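Local coordinates for putative lipoprotein YerB (Bacillus subtilis, PDB 2PSB) that is of unknown function but probably resides in the cell membrane as a lipoprotein and interacts with the DNA helicase PcrA, at residues A[230-238]-A[268-279]; A[25-33]-A[158-166]. One frame throughout, in Å; residues are numbered along the deposited sequence.

Contact 1: residues A[230-238]-A[268-279]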
loop_
_atom_site.group_PDB
_atom_site.type_symbol
_atom_site.label_atom_id
_atom_site.label_comp_id
_atom_site.label_asym_id
_atom_site.label_seq_id
_atom_site.Cartn_x
_atom_site.Cartn_y
_atom_site.Cartn_z
ATOM N N ASN A 230 0.319 -12.193 3.696
ATOM C CA ASN A 230 1.525 -12.202 2.867
ATOM C C ASN A 230 2.394 -10.972 3.123
ATOM O O ASN A 230 1.888 -9.849 3.191
ATOM C CB ASN A 230 1.189 -12.227 1.356
ATOM C CG ASN A 230 0.116 -13.247 0.994
ATOM O OD1 ASN A 230 -1.068 -13.024 1.223
ATOM N ND2 ASN A 230 0.531 -14.367 0.423
ATOM N N ILE A 231 3.697 -11.187 3.287
ATOM C CA ILE A 231 4.626 -10.086 3.470
ATOM C C ILE A 231 5.577 -10.230 2.277
ATOM O O ILE A 231 6.290 -11.239 2.135
ATOM C CB ILE A 231 5.463 -10.168 4.772
ATOM C CG1 ILE A 231 4.594 -10.533 5.986
ATOM C CG2 ILE A 231 6.154 -8.824 4.989
ATOM C CD1 ILE A 231 3.462 -9.571 6.303
ATOM N N PHE A 232 5.582 -9.212 1.428
ATOM C CA PHE A 232 6.384 -9.209 0.228
ATOM C C PHE A 232 7.396 -8.067 0.265
ATOM O O PHE A 232 7.039 -6.902 0.045
ATOM C CB PHE A 232 5.446 -9.070 -0.970
ATOM C CG PHE A 232 6.121 -9.206 -2.301
ATOM C CD1 PHE A 232 7.373 -9.811 -2.416
ATOM C CD2 PHE A 232 5.479 -8.770 -3.458
ATOM C CE1 PHE A 232 7.967 -9.974 -3.658
ATOM C CE2 PHE A 232 6.070 -8.932 -4.707
ATOM C CZ PHE A 232 7.318 -9.538 -4.804
ATOM N N ILE A 233 8.652 -8.406 0.547
ATOM C CA ILE A 233 9.713 -7.410 0.626
ATOM C C ILE A 233 10.365 -7.315 -0.737
ATOM O O ILE A 233 10.903 -8.294 -1.240
ATOM C CB ILE A 233 10.755 -7.804 1.721
ATOM C CG1 ILE A 233 10.031 -7.938 3.065
ATOM C CG2 ILE A 233 11.880 -6.755 1.810
ATOM C CD1 ILE A 233 10.877 -8.482 4.190
ATOM N N VAL A 234 10.290 -6.130 -1.337
ATOM C CA VAL A 234 10.838 -5.896 -2.665
ATOM C C VAL A 234 12.039 -4.947 -2.685
ATOM O O VAL A 234 11.996 -3.870 -2.095
ATOM C CB VAL A 234 9.715 -5.365 -3.595
ATOM C CG1 VAL A 234 10.281 -4.860 -4.905
ATOM C CG2 VAL A 234 8.711 -6.483 -3.863
ATOM N N GLU A 235 13.111 -5.360 -3.364
ATOM C CA GLU A 235 14.321 -4.545 -3.469
ATOM C C GLU A 235 14.332 -3.801 -4.786
ATOM O O GLU A 235 14.463 -4.400 -5.846
ATOM C CB GLU A 235 15.581 -5.407 -3.383
ATOM C CG GLU A 235 16.870 -4.580 -3.357
ATOM C CD GLU A 235 18.117 -5.421 -3.127
ATOM O OE1 GLU A 235 18.525 -6.169 -4.046
ATOM O OE2 GLU A 235 18.690 -5.342 -2.019
ATOM N N ALA A 236 14.217 -2.483 -4.709
ATOM C CA ALA A 236 14.180 -1.647 -5.900
ATOM C C ALA A 236 15.181 -0.504 -5.799
ATOM O O ALA A 236 15.384 0.057 -4.723
ATOM C CB ALA A 236 12.772 -1.096 -6.086
ATOM N N SER A 237 15.791 -0.156 -6.930
ATOM C CA SER A 237 16.775 0.916 -6.967
ATOM C C SER A 237 16.169 2.277 -6.689
ATOM O O SER A 237 15.251 2.718 -7.384
ATOM C CB SER A 237 17.468 0.967 -8.324
ATOM O OG SER A 237 18.053 -0.277 -8.641
ATOM N N HIS A 238 16.690 2.931 -5.658
ATOM C CA HIS A 238 16.257 4.263 -5.285
ATOM C C HIS A 238 17.324 5.175 -5.882
ATOM O O HIS A 238 18.519 4.933 -5.701
ATOM C CB HIS A 238 16.216 4.403 -3.761
ATOM C CG HIS A 238 15.097 3.648 -3.116
ATOM N ND1 HIS A 238 14.811 2.331 -3.417
ATOM C CD2 HIS A 238 14.184 4.024 -2.187
ATOM C CE1 HIS A 238 13.773 1.933 -2.709
ATOM N NE2 HIS A 238 13.370 2.942 -1.954
ATOM N N THR A 268 13.350 -14.733 -3.258
ATOM C CA THR A 268 12.825 -14.605 -4.604
ATOM C C THR A 268 13.319 -13.390 -5.354
ATOM O O THR A 268 14.120 -12.605 -4.851
ATOM C CB THR A 268 11.281 -14.560 -4.579
ATOM O OG1 THR A 268 10.780 -14.653 -5.918
ATOM C CG2 THR A 268 10.794 -13.261 -3.965
ATOM N N ASP A 269 12.841 -13.277 -6.585
ATOM C CA ASP A 269 13.138 -12.153 -7.451
ATOM C C ASP A 269 11.770 -11.551 -7.697
ATOM O O ASP A 269 10.783 -11.961 -7.085
ATOM C CB ASP A 269 13.740 -12.622 -8.778
ATOM C CG ASP A 269 15.153 -13.153 -8.621
ATOM O OD1 ASP A 269 16.050 -12.356 -8.272
ATOM O OD2 ASP A 269 15.359 -14.362 -8.839
ATOM N N TRP A 270 11.717 -10.571 -8.585
ATOM C CA TRP A 270 10.462 -9.926 -8.935
ATOM C C TRP A 270 10.614 -9.207 -10.266
ATOM O O TRP A 270 11.656 -8.615 -10.557
ATOM C CB TRP A 270 10.023 -8.929 -7.855
ATOM C CG TRP A 270 10.934 -7.750 -7.689
ATOM C CD1 TRP A 270 11.971 -7.629 -6.806
ATOM C CD2 TRP A 270 10.921 -6.539 -8.457
ATOM N NE1 TRP A 270 12.604 -6.426 -6.981
ATOM C CE2 TRP A 270 11.983 -5.738 -7.990
ATOM C CE3 TRP A 270 10.118 -6.056 -9.499
ATOM C CZ2 TRP A 270 12.265 -4.475 -8.529
ATOM C CZ3 TRP A 270 10.399 -4.798 -10.033
ATOM C CH2 TRP A 270 11.463 -4.027 -9.550
ATOM N N LYS A 271 9.572 -9.290 -11.080
ATOM C CA LYS A 271 9.556 -8.630 -12.372
ATOM C C LYS A 271 8.275 -7.818 -12.388
ATOM O O LYS A 271 7.360 -8.066 -11.592
ATOM C CB LYS A 271 9.487 -9.643 -13.519
ATOM C CG LYS A 271 10.753 -10.439 -13.816
ATOM C CD LYS A 271 10.478 -11.419 -14.966
ATOM C CE LYS A 271 11.623 -12.418 -15.190
ATOM N NZ LYS A 271 12.862 -11.793 -15.729
ATOM N N GLN A 272 8.212 -6.839 -13.284
ATOM C CA GLN A 272 7.010 -6.051 -13.410
ATOM C C GLN A 272 6.246 -6.686 -14.550
ATOM O O GLN A 272 6.805 -6.920 -15.615
ATOM C CB GLN A 272 7.319 -4.602 -13.765
ATOM C CG GLN A 272 6.094 -3.704 -13.657
ATOM C CD GLN A 272 6.331 -2.308 -14.202
ATOM O OE1 GLN A 272 6.124 -2.046 -15.385
ATOM N NE2 GLN A 272 6.780 -1.409 -13.339
ATOM N N VAL A 273 4.979 -6.993 -14.313
ATOM C CA VAL A 273 4.124 -7.582 -15.332
ATOM C C VAL A 273 2.834 -6.777 -15.340
ATOM O O VAL A 273 2.051 -6.821 -14.393
ATOM C CB VAL A 273 3.813 -9.052 -15.023
ATOM C CG1 VAL A 273 3.048 -9.667 -16.175
ATOM C CG2 VAL A 273 5.099 -9.816 -14.776
ATOM N N ASN A 274 2.646 -6.010 -16.404
ATOM C CA ASN A 274 1.472 -5.166 -16.550
ATOM C C ASN A 274 1.243 -4.230 -15.366
ATOM O O ASN A 274 0.153 -4.199 -14.802
ATOM C CB ASN A 274 0.233 -6.026 -16.781
ATOM C CG ASN A 274 0.325 -6.832 -18.058
ATOM O OD1 ASN A 274 0.729 -6.314 -19.101
ATOM N ND2 ASN A 274 -0.060 -8.104 -17.990
ATOM N N GLY A 275 2.285 -3.483 -14.998
ATOM C CA GLY A 275 2.200 -2.532 -13.901
ATOM C C GLY A 275 2.194 -3.111 -12.501
ATOM O O GLY A 275 1.970 -2.390 -11.526
ATOM N N ARG A 276 2.427 -4.410 -12.377
ATOM C CA ARG A 276 2.429 -5.028 -11.060
ATOM C C ARG A 276 3.783 -5.658 -10.768
ATOM O O ARG A 276 4.469 -6.121 -11.677
ATOM C CB ARG A 276 1.334 -6.095 -10.970
ATOM C CG ARG A 276 -0.075 -5.571 -11.250
ATOM C CD ARG A 276 -1.111 -6.702 -11.229
ATOM N NE ARG A 276 -2.449 -6.217 -11.581
ATOM C CZ ARG A 276 -3.547 -6.962 -11.591
ATOM N NH1 ARG A 276 -3.494 -8.250 -11.272
ATOM N NH2 ARG A 276 -4.704 -6.412 -11.913
ATOM N N ILE A 277 4.163 -5.655 -9.495
ATOM C CA ILE A 277 5.416 -6.245 -9.057
ATOM C C ILE A 277 5.102 -7.705 -8.771
ATOM O O ILE A 277 4.415 -8.036 -7.812
ATOM C CB ILE A 277 5.937 -5.521 -7.801
ATOM C CG1 ILE A 277 6.167 -4.048 -8.149
ATOM C CG2 ILE A 277 7.211 -6.178 -7.298
ATOM C CD1 ILE A 277 6.468 -3.162 -6.957
ATOM N N VAL A 278 5.599 -8.579 -9.633
ATOM C CA VAL A 278 5.331 -9.998 -9.492
ATOM C C VAL A 278 6.504 -10.800 -8.964
ATOM O O VAL A 278 7.580 -10.773 -9.541
ATOM C CB VAL A 278 4.916 -10.606 -10.852
ATOM C CG1 VAL A 278 4.434 -12.032 -10.666
ATOM C CG2 VAL A 278 3.857 -9.741 -11.503
ATOM N N PRO A 279 6.306 -11.528 -7.851
ATOM C CA PRO A 279 7.393 -12.342 -7.291
ATOM C C PRO A 279 7.567 -13.556 -8.211
ATOM O O PRO A 279 6.594 -14.239 -8.533
ATOM C CB PRO A 279 6.863 -12.726 -5.911
ATOM C CG PRO A 279 5.356 -12.817 -6.152
ATOM C CD PRO A 279 5.083 -11.621 -7.029
#
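F232 sets its phenyl ring into a hollow formed by I277, P279 and the CB of W270, a compact example of how one strand packs across a beta-hairpin, here strands 268-273 and 276-279 joined by a type I' turn from V273 to R276. F232 CZ comes closest to P279, 3.4 Å from its CB, while CE2 meets I277 CG2 at 3.9 Å and the I277 carbonyl oxygen lies at the ring edge, near its plane. F232 CG stands anti to its own backbone N (chi1 -173°), which sends the ring out from strand 230-235 toward the hairpin.

V234 is the second bump, and it forks. Its CG1 sits over the indole face of W270 in a CH-pi contact, 3.6 Å from the centroid of the five-membered ring. Its other branch, CG2, lies over the centre of the F232 ring and also touches I277 CG2 at 3.8 Å, so the valine wedges between the two aromatic groups.

Strand 230-235 crosses strand 268-273 at 72°, in face-to-face packing rather than edge pairing; strand 255-261 links them by pairing with both. W270 NE1 donates to E235 O over 3.0 Å, the oxygen in the indole plane but the donor well above the carbonyl plane.

Chemically the contact is apolar except at this bond, which satisfies the buried indole N-H and is likely to limit rotation of the ring.

Contact 2: residues A[25-33]-A[158-166]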
loop_
_atom_site.group_PDB
_atom_site.type_symbol
_atom_site.label_atom_id
_atom_site.label_comp_id
_atom_site.label_asym_id
_atom_site.label_seq_id
_atom_site.Cartn_x
_atom_site.Cartn_y
_atom_site.Cartn_z
ATOM N N GLN A 25 -21.342 -10.892 -5.902
ATOM C CA GLN A 25 -21.280 -10.500 -7.307
ATOM C C GLN A 25 -20.966 -9.022 -7.545
ATOM O O GLN A 25 -20.148 -8.687 -8.403
ATOM C CB GLN A 25 -22.603 -10.849 -7.993
ATOM C CG GLN A 25 -22.466 -11.382 -9.414
ATOM C CD GLN A 25 -21.630 -10.481 -10.303
ATOM O OE1 GLN A 25 -21.805 -9.260 -10.313
ATOM N NE2 GLN A 25 -20.722 -11.082 -11.066
ATOM N N LYS A 26 -21.610 -8.142 -6.785
ATOM C CA LYS A 26 -21.414 -6.705 -6.957
ATOM C C LYS A 26 -19.981 -6.205 -6.756
ATOM O O LYS A 26 -19.558 -5.264 -7.424
ATOM C CB LYS A 26 -22.374 -5.920 -6.044
ATOM C CG LYS A 26 -21.920 -5.759 -4.604
ATOM C CD LYS A 26 -21.912 -7.076 -3.860
ATOM C CE LYS A 26 -21.373 -6.880 -2.457
ATOM N NZ LYS A 26 -19.978 -6.358 -2.488
ATOM N N VAL A 27 -19.237 -6.826 -5.846
ATOM C CA VAL A 27 -17.866 -6.401 -5.595
ATOM C C VAL A 27 -17.005 -6.694 -6.813
ATOM O O VAL A 27 -16.033 -5.996 -7.084
ATOM C CB VAL A 27 -17.258 -7.124 -4.373
ATOM C CG1 VAL A 27 -17.058 -8.586 -4.681
ATOM C CG2 VAL A 27 -15.942 -6.478 -3.987
ATOM N N THR A 28 -17.387 -7.732 -7.549
ATOM C CA THR A 28 -16.685 -8.156 -8.755
ATOM C C THR A 28 -16.504 -7.027 -9.761
ATOM O O THR A 28 -15.627 -7.089 -10.626
ATOM C CB THR A 28 -17.446 -9.327 -9.428
ATOM O OG1 THR A 28 -17.179 -10.535 -8.704
ATOM C CG2 THR A 28 -17.038 -9.490 -10.881
ATOM N N GLU A 29 -17.328 -5.995 -9.655
ATOM C CA GLU A 29 -17.219 -4.881 -10.579
ATOM C C GLU A 29 -16.782 -3.588 -9.917
ATOM O O GLU A 29 -16.644 -2.569 -10.581
ATOM C CB GLU A 29 -18.544 -4.681 -11.300
ATOM C CG GLU A 29 -18.835 -5.768 -12.309
ATOM C CD GLU A 29 -20.285 -5.775 -12.740
ATOM O OE1 GLU A 29 -21.134 -6.278 -11.970
ATOM O OE2 GLU A 29 -20.576 -5.264 -13.841
ATOM N N ARG A 30 -16.558 -3.627 -8.608
ATOM C CA ARG A 30 -16.132 -2.434 -7.895
ATOM C C ARG A 30 -14.690 -2.076 -8.250
ATOM O O ARG A 30 -13.759 -2.836 -7.976
ATOM C CB ARG A 30 -16.265 -2.630 -6.391
ATOM C CG ARG A 30 -16.102 -1.345 -5.612
ATOM C CD ARG A 30 -16.723 -1.477 -4.231
ATOM N NE ARG A 30 -16.149 -2.601 -3.509
ATOM C CZ ARG A 30 -16.657 -3.103 -2.393
ATOM N NH1 ARG A 30 -17.759 -2.575 -1.867
ATOM N NH2 ARG A 30 -16.071 -4.139 -1.809
ATOM N N ARG A 31 -14.521 -0.921 -8.880
ATOM C CA ARG A 31 -13.204 -0.450 -9.282
ATOM C C ARG A 31 -12.301 -0.213 -8.074
ATOM O O ARG A 31 -12.736 0.322 -7.057
ATOM C CB ARG A 31 -13.340 0.850 -10.070
ATOM C CG ARG A 31 -12.044 1.349 -10.634
ATOM C CD ARG A 31 -12.259 2.556 -11.497
ATOM N NE ARG A 31 -11.006 3.024 -12.083
ATOM C CZ ARG A 31 -10.889 4.135 -12.793
ATOM N NH1 ARG A 31 -11.953 4.892 -13.003
ATOM N NH2 ARG A 31 -9.712 4.486 -13.293
ATOM N N PRO A 32 -11.024 -0.618 -8.174
ATOM C CA PRO A 32 -10.081 -0.425 -7.071
ATOM C C PRO A 32 -9.880 1.056 -6.756
ATOM O O PRO A 32 -9.902 1.903 -7.656
ATOM C CB PRO A 32 -8.794 -1.066 -7.601
ATOM C CG PRO A 32 -9.302 -2.142 -8.510
ATOM C CD PRO A 32 -10.409 -1.419 -9.248
ATOM N N VAL A 33 -9.703 1.354 -5.471
ATOM C CA VAL A 33 -9.440 2.710 -4.998
ATOM C C VAL A 33 -8.096 2.637 -4.261
ATOM O O VAL A 33 -7.957 1.903 -3.281
ATOM C CB VAL A 33 -10.559 3.206 -4.029
ATOM C CG1 VAL A 33 -10.211 4.585 -3.470
ATOM C CG2 VAL A 33 -11.897 3.293 -4.777
ATOM N N GLY A 158 -16.723 12.368 -13.538
ATOM C CA GLY A 158 -17.136 11.375 -14.512
ATOM C C GLY A 158 -16.223 10.163 -14.531
ATOM O O GLY A 158 -15.962 9.582 -15.591
ATOM N N TYR A 159 -15.723 9.793 -13.354
ATOM C CA TYR A 159 -14.847 8.638 -13.223
ATOM C C TYR A 159 -15.715 7.404 -13.093
ATOM O O TYR A 159 -16.703 7.407 -12.353
ATOM C CB TYR A 159 -13.960 8.746 -11.972
ATOM C CG TYR A 159 -12.907 9.835 -12.011
ATOM C CD1 TYR A 159 -12.353 10.251 -13.218
ATOM C CD2 TYR A 159 -12.417 10.403 -10.832
ATOM C CE1 TYR A 159 -11.338 11.197 -13.256
ATOM C CE2 TYR A 159 -11.393 11.355 -10.860
ATOM C CZ TYR A 159 -10.858 11.746 -12.080
ATOM O OH TYR A 159 -9.829 12.671 -12.138
ATOM N N LYS A 160 -15.357 6.354 -13.821
ATOM C CA LYS A 160 -16.098 5.105 -13.746
ATOM C C LYS A 160 -15.821 4.468 -12.384
ATOM O O LYS A 160 -14.676 4.424 -11.930
ATOM C CB LYS A 160 -15.669 4.164 -14.874
ATOM C CG LYS A 160 -14.230 4.339 -15.304
ATOM C CD LYS A 160 -14.142 5.123 -16.601
ATOM C CE LYS A 160 -12.802 5.841 -16.718
ATOM N NZ LYS A 160 -12.693 6.916 -15.694
ATOM N N LEU A 161 -16.874 3.991 -11.733
ATOM C CA LEU A 161 -16.753 3.373 -10.419
ATOM C C LEU A 161 -16.799 1.861 -10.507
ATOM O O LEU A 161 -16.498 1.164 -9.548
ATOM C CB LEU A 161 -17.879 3.862 -9.502
ATOM C CG LEU A 161 -17.795 5.306 -8.998
ATOM C CD1 LEU A 161 -19.120 5.729 -8.386
ATOM C CD2 LEU A 161 -16.671 5.407 -7.972
ATOM N N LYS A 162 -17.189 1.354 -11.666
ATOM C CA LYS A 162 -17.272 -0.081 -11.856
ATOM C C LYS A 162 -16.431 -0.534 -13.014
ATOM O O LYS A 162 -16.459 0.057 -14.079
ATOM C CB LYS A 162 -18.721 -0.529 -12.085
ATOM C CG LYS A 162 -19.554 -0.572 -10.820
ATOM C CD LYS A 162 -20.863 -1.308 -11.044
ATOM C CE LYS A 162 -21.714 -1.294 -9.784
ATOM N NZ LYS A 162 -21.024 -1.922 -8.615
ATOM N N GLN A 163 -15.662 -1.584 -12.778
ATOM C CA GLN A 163 -14.820 -2.186 -13.796
ATOM C C GLN A 163 -14.280 -3.467 -13.196
ATOM O O GLN A 163 -14.222 -3.615 -11.977
ATOM C CB GLN A 163 -13.660 -1.267 -14.200
ATOM C CG GLN A 163 -12.621 -1.027 -13.132
ATOM C CD GLN A 163 -11.337 -0.434 -13.700
ATOM O OE1 GLN A 163 -11.371 0.524 -14.487
ATOM N NE2 GLN A 163 -10.193 -0.993 -13.291
ATOM N N GLU A 164 -13.918 -4.407 -14.053
ATOM C CA GLU A 164 -13.373 -5.663 -13.581
ATOM C C GLU A 164 -11.860 -5.553 -13.672
ATOM O O GLU A 164 -11.331 -5.007 -14.641
ATOM C CB GLU A 164 -13.886 -6.816 -14.445
ATOM C CG GLU A 164 -15.403 -6.951 -14.428
ATOM C CD GLU A 164 -15.934 -7.863 -15.523
ATOM O OE1 GLU A 164 -15.593 -9.066 -15.524
ATOM O OE2 GLU A 164 -16.693 -7.369 -16.386
ATOM N N THR A 165 -11.165 -6.056 -12.660
ATOM C CA THR A 165 -9.715 -6.002 -12.664
ATOM C C THR A 165 -9.160 -7.425 -12.685
ATOM O O THR A 165 -9.723 -8.334 -12.062
ATOM C CB THR A 165 -9.179 -5.196 -11.436
ATOM O OG1 THR A 165 -8.547 -6.075 -10.505
ATOM C CG2 THR A 165 -10.321 -4.470 -10.734
ATOM N N ASN A 166 -8.079 -7.631 -13.437
ATOM C CA ASN A 166 -7.477 -8.956 -13.523
ATOM C C ASN A 166 -6.960 -9.342 -12.141
ATOM O O ASN A 166 -6.163 -8.617 -11.534
ATOM C CB ASN A 166 -6.335 -8.975 -14.544
ATOM C CG ASN A 166 -5.933 -10.391 -14.939
ATOM O OD1 ASN A 166 -6.766 -11.171 -15.410
ATOM N ND2 ASN A 166 -4.660 -10.734 -14.743
HETATM O O HOH W 1 -15.371 1.808 -6.770
#
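R31 meets the chain at K160-Q163 with both backbone and side chain. Its N donates to L161 O at 2.9 Å, and its NH1 to K160 O at 3.0 Å. The second bond is nearly straight (170°): the acceptor lies in the guanidinium plane, and the donor approaches along a lone pair in the carbonyl plane. With CG anti to the backbone N (chi1 -175°) and the chain extended to NE, the guanidinium is carried alongside the backbone to the K160 carbonyl.

Q163 lies across this arm, its CG 3.5 Å from R31 CG and its amide plane only 12° from that of the guanidinium. Further along, P32 CG presses on T165 CG2 at 3.4 Å, a tight fit. The backbones form a single beta bridge at R30 and K162, flanked by a bond from Q163 N to E29 O whose short length is doubtful, and a water donates to both R31 O and L161 O.

In the second shell, D119 makes salt bridges with R31 NH2 and K160 NZ, and its carboxylate probably offsets the closeness of the two cations, while R31 NE bonds to D97 O. Replacing this arginine by an alanine is likely to leave K160 O without its guanidinium donor, D119 with one salt bridge fewer, and Q163 without the aliphatic arm it packs against. The R30 side chain leaves the backbone away from 158-166, and its NH2 bonds to Q72 O.

The contact thus ties the lead-in to strand 33-37 to the loop leaving helix 147-157: L161 rests on A154 of that helix and, with R31, on I99 of strand 99-102, which runs parallel to strand 33-37.

How the contacts relate
Contacts 1 and 2 illustrate two ways of joining parts of one chain: a buried, largely apolar crossing of strands, and a polar pairing of loops at the surface. Their centres lie about 24 Å apart, and both segments of contact 2 precede those of contact 1 along the chain. They nevertheless touch: R276, which closes the hairpin turn of contact 1, brings NH2 to 2.7 Å from O of N166, at the end of contact 2, probably as a hydrogen bond. R276 NE also bonds to G95 O, so this arginine reaches two separate loops. The function is unknown, and neither contact can be tied to an active site or a ligand.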